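Local coordinates for protein beta-glucosidase (Pseudoalteromonas sp., PDB 3F95) that is probably a beta-glucosidase of the exo-1,3/1,4-beta-glucanase type, represented here by its extra C-terminal beta-sandwich domain, which resembles galactose-binding domains, at residues A[122-125]-A[126-129]; A[172-175]-A[176-180]. All blocks are in the same frame, centred on the assembly; numbering follows the deposited sequence.

Interaction 1 (A[122-125]-A[126-129])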
loop_
_atom_site.group_PDB
_atom_site.type_symbol
_atom_site.label_atom_id
_atom_site.label_comp_id
_atom_site.label_asym_id
_atom_site.label_seq_id
_atom_site.Cartn_x
_atom_site.Cartn_y
_atom_site.Cartn_z
ATOM N N PHE A 122 -8.245 -8.892 7.858
ATOM C CA PHE A 122 -9.321 -8.306 7.044
ATOM C C PHE A 122 -9.646 -9.101 5.787
ATOM O O PHE A 122 -10.271 -8.569 4.865
ATOM C CB PHE A 122 -9.062 -6.805 6.725
ATOM C CG PHE A 122 -7.813 -6.542 5.864
ATOM C CD1 PHE A 122 -7.948 -6.054 4.566
ATOM C CD2 PHE A 122 -6.529 -6.761 6.376
ATOM C CE1 PHE A 122 -6.805 -5.777 3.760
ATOM C CE2 PHE A 122 -5.386 -6.519 5.585
ATOM C CZ PHE A 122 -5.534 -6.016 4.283
ATOM N N SER A 123 -9.244 -10.366 5.755
ATOM C CA SER A 123 -9.394 -11.171 4.531
ATOM C C SER A 123 -10.868 -11.399 4.175
ATOM O O SER A 123 -11.233 -11.375 3.005
ATOM C CB SER A 123 -8.649 -12.505 4.627
ATOM O OG SER A 123 -9.134 -13.243 5.737
ATOM N N GLN A 124 -11.721 -11.584 5.190
ATOM C CA GLN A 124 -13.118 -11.883 4.904
ATOM C C GLN A 124 -13.793 -10.697 4.253
ATOM O O GLN A 124 -14.488 -10.860 3.272
ATOM C CB GLN A 124 -13.864 -12.390 6.137
ATOM C CG GLN A 124 -13.536 -13.841 6.472
ATOM C CD GLN A 124 -14.240 -14.853 5.562
ATOM O OE1 GLN A 124 -13.899 -15.006 4.376
ATOM N NE2 GLN A 124 -15.234 -15.558 6.122
ATOM N N LEU A 125 -13.554 -9.495 4.765
ATOM C CA LEU A 125 -14.185 -8.326 4.159
ATOM C C LEU A 125 -13.714 -8.044 2.717
ATOM O O LEU A 125 -14.422 -7.390 1.949
ATOM C CB LEU A 125 -14.053 -7.106 5.071
ATOM C CG LEU A 125 -12.725 -6.460 5.430
ATOM C CD1 LEU A 125 -12.357 -5.375 4.405
ATOM C CD2 LEU A 125 -12.848 -5.858 6.825
ATOM N N MET A 126 -12.529 -8.559 2.359
ATOM C CA MET A 126 -11.982 -8.449 1.008
ATOM C C MET A 126 -12.345 -9.625 0.063
ATOM O O MET A 126 -12.045 -9.598 -1.137
ATOM C CB MET A 126 -10.447 -8.337 1.087
ATOM C CG MET A 126 -9.929 -7.130 1.914
ATOM S SD MET A 126 -10.525 -5.518 1.364
ATOM C CE MET A 126 -9.629 -5.290 -0.172
ATOM N N ALA A 127 -12.979 -10.663 0.611
ATOM C CA ALA A 127 -13.080 -11.964 -0.054
ATOM C C ALA A 127 -13.990 -11.945 -1.276
ATOM O O ALA A 127 -13.939 -12.864 -2.111
ATOM C CB ALA A 127 -13.557 -13.042 0.948
ATOM N N ASP A 128 -14.807 -10.898 -1.401
ATOM C CA ASP A 128 -15.633 -10.733 -2.600
ATOM C C ASP A 128 -14.812 -10.349 -3.856
ATOM O O ASP A 128 -15.366 -10.290 -4.952
ATOM C CB ASP A 128 -16.788 -9.740 -2.380
ATOM C CG ASP A 128 -16.319 -8.329 -2.048
ATOM O OD1 ASP A 128 -15.105 -8.047 -2.155
ATOM O OD2 ASP A 128 -17.179 -7.483 -1.679
ATOM N N LYS A 129 -13.507 -10.117 -3.676
ATOM C CA LYS A 129 -12.600 -9.715 -4.765
ATOM C C LYS A 129 -13.063 -8.427 -5.452
ATOM O O LYS A 129 -12.772 -8.195 -6.628
ATOM C CB LYS A 129 -12.422 -10.846 -5.796
ATOM C CG LYS A 129 -11.879 -12.140 -5.195
ATOM C CD LYS A 129 -11.664 -13.208 -6.249
ATOM C CE LYS A 129 -11.088 -14.479 -5.638
ATOM N NZ LYS A 129 -12.096 -15.160 -4.762
HETATM O O HOH W 1 -16.319 -10.306 1.000
#
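F122 and M126 meet in a Met-aromatic contact on the short helical turn preceding strand 132-137 of the beta-sandwich. Their side chains cross obliquely: M126 SD lies 5.4 Å from the centroid of the F122 ring, at its edge, 83° off the ring normal, while M126 CG packs against F122 CD1 at 3.5 Å. M126 CG lies anti to the carbonyl carbon (chi1 -59°), and further bends of the chain bring SD to both L125 and the F122 ring. L125 lies alongside and points the same way, its CD1 3.6 Å from M126 SD. Large apolar residues suit this inner side, because L134 of strand 132-137 touches all three and M92 and I94 of strand 87-94 touch M126. M126 N reaches F122 O and S123 O through weak bonds, whereas A127 N donates a straighter one (163°) to Q124 O, though from well above that carbonyl plane. Small A127 and polar Q124 suit the exposed side. A type I turn from M126 to K129 follows, K129 at positive phi; D128 OD1 is hydrogen-bonded to S130 N and H132 NE2, a role suiting a short carboxylate. One water donates to Q124 O and, at 2.9 Å, weakly accepts from D128 N.

Interaction 2 (A[172-175]-A[176-180]); sequences IKPS and DDSIS
A type I beta turn from S175 to S178 bends the chain on its way from strand 161-171 to the short strand 179-180 at the surface of the beta-sandwich, and S175 and S178 close it. The carbonyl oxygen S175 O is gripped twice by one residue. S178 N donates the backbone bond of the turn, 3.2 Å long to S175 O with an N-H...O angle of 157°, and approaches from well above the carbonyl plane. The hydroxyl S178 OG donates a shorter bond to the same S175 O, at 2.7 Å, and lies much nearer that plane, tilted 16° from it. Chi1 of 73° places this hydroxyl between the backbone N and carbonyl carbon of S178, within easy reach of the oxygen that its own amide already holds. Serine suits the place because its one-carbon side chain is short enough for the hydroxyl to reach back to S175 O three residues earlier. S178 CB sits 3.3 Å from S175 OG, and P174 CB packs 3.3 Å from S178 OG. Proline suits the approach to the turn, since its ring restricts phi just before the bend. D176 and D177 occupy the two central positions of the turn, where exposed carboxylates can probably be hydrated. K173 NZ stands 4.9 Å from D176 OD1, too far for a salt bridge, though the opposite charges may attract weakly. Outside the turn, S175 N donates to E89 OE1, while P174 and S178 touch A135 and S175 touches T133, so the turn rests against strand 132-137. With two donors from S178 converging on S175 O, the turn is held by both backbone and side chain, which probably restricts the rotation of the S178 side chain.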
loop_
_atom_site.group_PDB
_atom_site.type_symbol
_atom_site.label_atom_id
_atom_site.label_comp_id
_atom_site.label_asym_id
_atom_site.label_seq_id
_atom_site.Cartn_x
_atom_site.Cartn_y
_atom_site.Cartn_z
ATOM N N ILE A 172 -7.463 13.084 7.841
ATOM C CA ILE A 172 -7.795 13.241 9.256
ATOM C C ILE A 172 -9.156 12.638 9.528
ATOM O O ILE A 172 -9.480 12.354 10.678
ATOM C CB ILE A 172 -7.701 14.710 9.760
ATOM C CG1 ILE A 172 -8.678 15.620 9.011
ATOM C CG2 ILE A 172 -6.270 15.185 9.622
ATOM C CD1 ILE A 172 -8.713 17.050 9.515
ATOM N N LYS A 173 -9.930 12.458 8.455
ATOM C CA LYS A 173 -11.221 11.774 8.518
ATOM C C LYS A 173 -11.474 10.826 7.339
ATOM O O LYS A 173 -11.514 11.258 6.165
ATOM C CB LYS A 173 -12.395 12.766 8.651
ATOM C CG LYS A 173 -12.624 13.676 7.455
ATOM C CD LYS A 173 -14.099 13.667 7.056
ATOM C CE LYS A 173 -14.990 14.049 8.221
ATOM N NZ LYS A 173 -16.440 13.692 8.014
ATOM N N PRO A 174 -11.699 9.544 7.666
ATOM C CA PRO A 174 -12.044 8.475 6.743
ATOM C C PRO A 174 -13.291 8.823 5.925
ATOM O O PRO A 174 -14.259 9.393 6.464
ATOM C CB PRO A 174 -12.311 7.284 7.670
ATOM C CG PRO A 174 -12.471 7.835 9.030
ATOM C CD PRO A 174 -11.640 9.067 9.057
ATOM N N SER A 175 -13.256 8.511 4.633
ATOM C CA SER A 175 -14.399 8.762 3.757
ATOM C C SER A 175 -15.619 8.035 4.321
ATOM O O SER A 175 -15.480 7.087 5.095
ATOM C CB SER A 175 -14.116 8.265 2.343
ATOM O OG SER A 175 -14.087 6.849 2.315
ATOM N N ASP A 176 -16.808 8.476 3.920
ATOM C CA ASP A 176 -18.044 7.845 4.385
ATOM C C ASP A 176 -18.119 6.354 4.076
ATOM O O ASP A 176 -18.507 5.560 4.935
ATOM C CB ASP A 176 -19.271 8.554 3.789
ATOM C CG ASP A 176 -19.519 9.918 4.409
ATOM O OD1 ASP A 176 -18.768 10.318 5.334
ATOM O OD2 ASP A 176 -20.483 10.586 3.959
ATOM N N ASP A 177 -17.737 5.954 2.871
ATOM C CA ASP A 177 -17.959 4.535 2.576
ATOM C C ASP A 177 -16.765 3.649 2.949
ATOM O O ASP A 177 -16.727 2.459 2.629
ATOM C CB ASP A 177 -18.492 4.316 1.153
ATOM C CG ASP A 177 -20.006 4.525 1.056
ATOM O OD1 ASP A 177 -20.569 4.223 -0.017
ATOM O OD2 ASP A 177 -20.642 4.985 2.043
ATOM N N SER A 178 -15.848 4.215 3.726
ATOM C CA SER A 178 -14.651 3.482 4.138
ATOM C C SER A 178 -14.898 2.442 5.233
ATOM O O SER A 178 -15.825 2.569 6.046
ATOM C CB SER A 178 -13.551 4.449 4.561
ATOM O OG SER A 178 -13.839 5.037 5.818
ATOM N N ILE A 179 -14.057 1.416 5.227
ATOM C CA ILE A 179 -14.012 0.385 6.251
ATOM C C ILE A 179 -12.719 0.604 7.042
ATOM O O ILE A 179 -11.631 0.607 6.461
ATOM C CB ILE A 179 -14.012 -1.010 5.592
ATOM C CG1 ILE A 179 -15.204 -1.149 4.620
ATOM C CG2 ILE A 179 -13.949 -2.150 6.651
ATOM C CD1 ILE A 179 -15.181 -2.468 3.791
ATOM N N SER A 180 -12.841 0.831 8.351
ATOM C CA SER A 180 -11.680 1.087 9.184
ATOM C C SER A 180 -11.006 -0.218 9.632
ATOM O O SER A 180 -11.644 -1.097 10.249
ATOM C CB SER A 180 -12.060 1.985 10.375
ATOM O OG SER A 180 -10.937 2.240 11.215
#

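Overall arrangement
Following the chain from the N terminus, interaction 1 comes first: residues 122-129 close a helical turn and then a beta turn on the way from strand 113-118 to strand 132-137. Interaction 2 follows after strands 149-158 and 161-171, where residues 172-180 turn the chain into strand 179-180. The two are in series, neither nesting nor crossing, and their centres are about 17 Å apart. Both nevertheless pack against strand 132-137, with which strand 179-180 pairs in parallel in the mixed sheet. They also touch directly, L125 CD2 packing 3.9 Å from I179 CG2, so the helical turn and the C-terminal strand meet at this side of the sandwich.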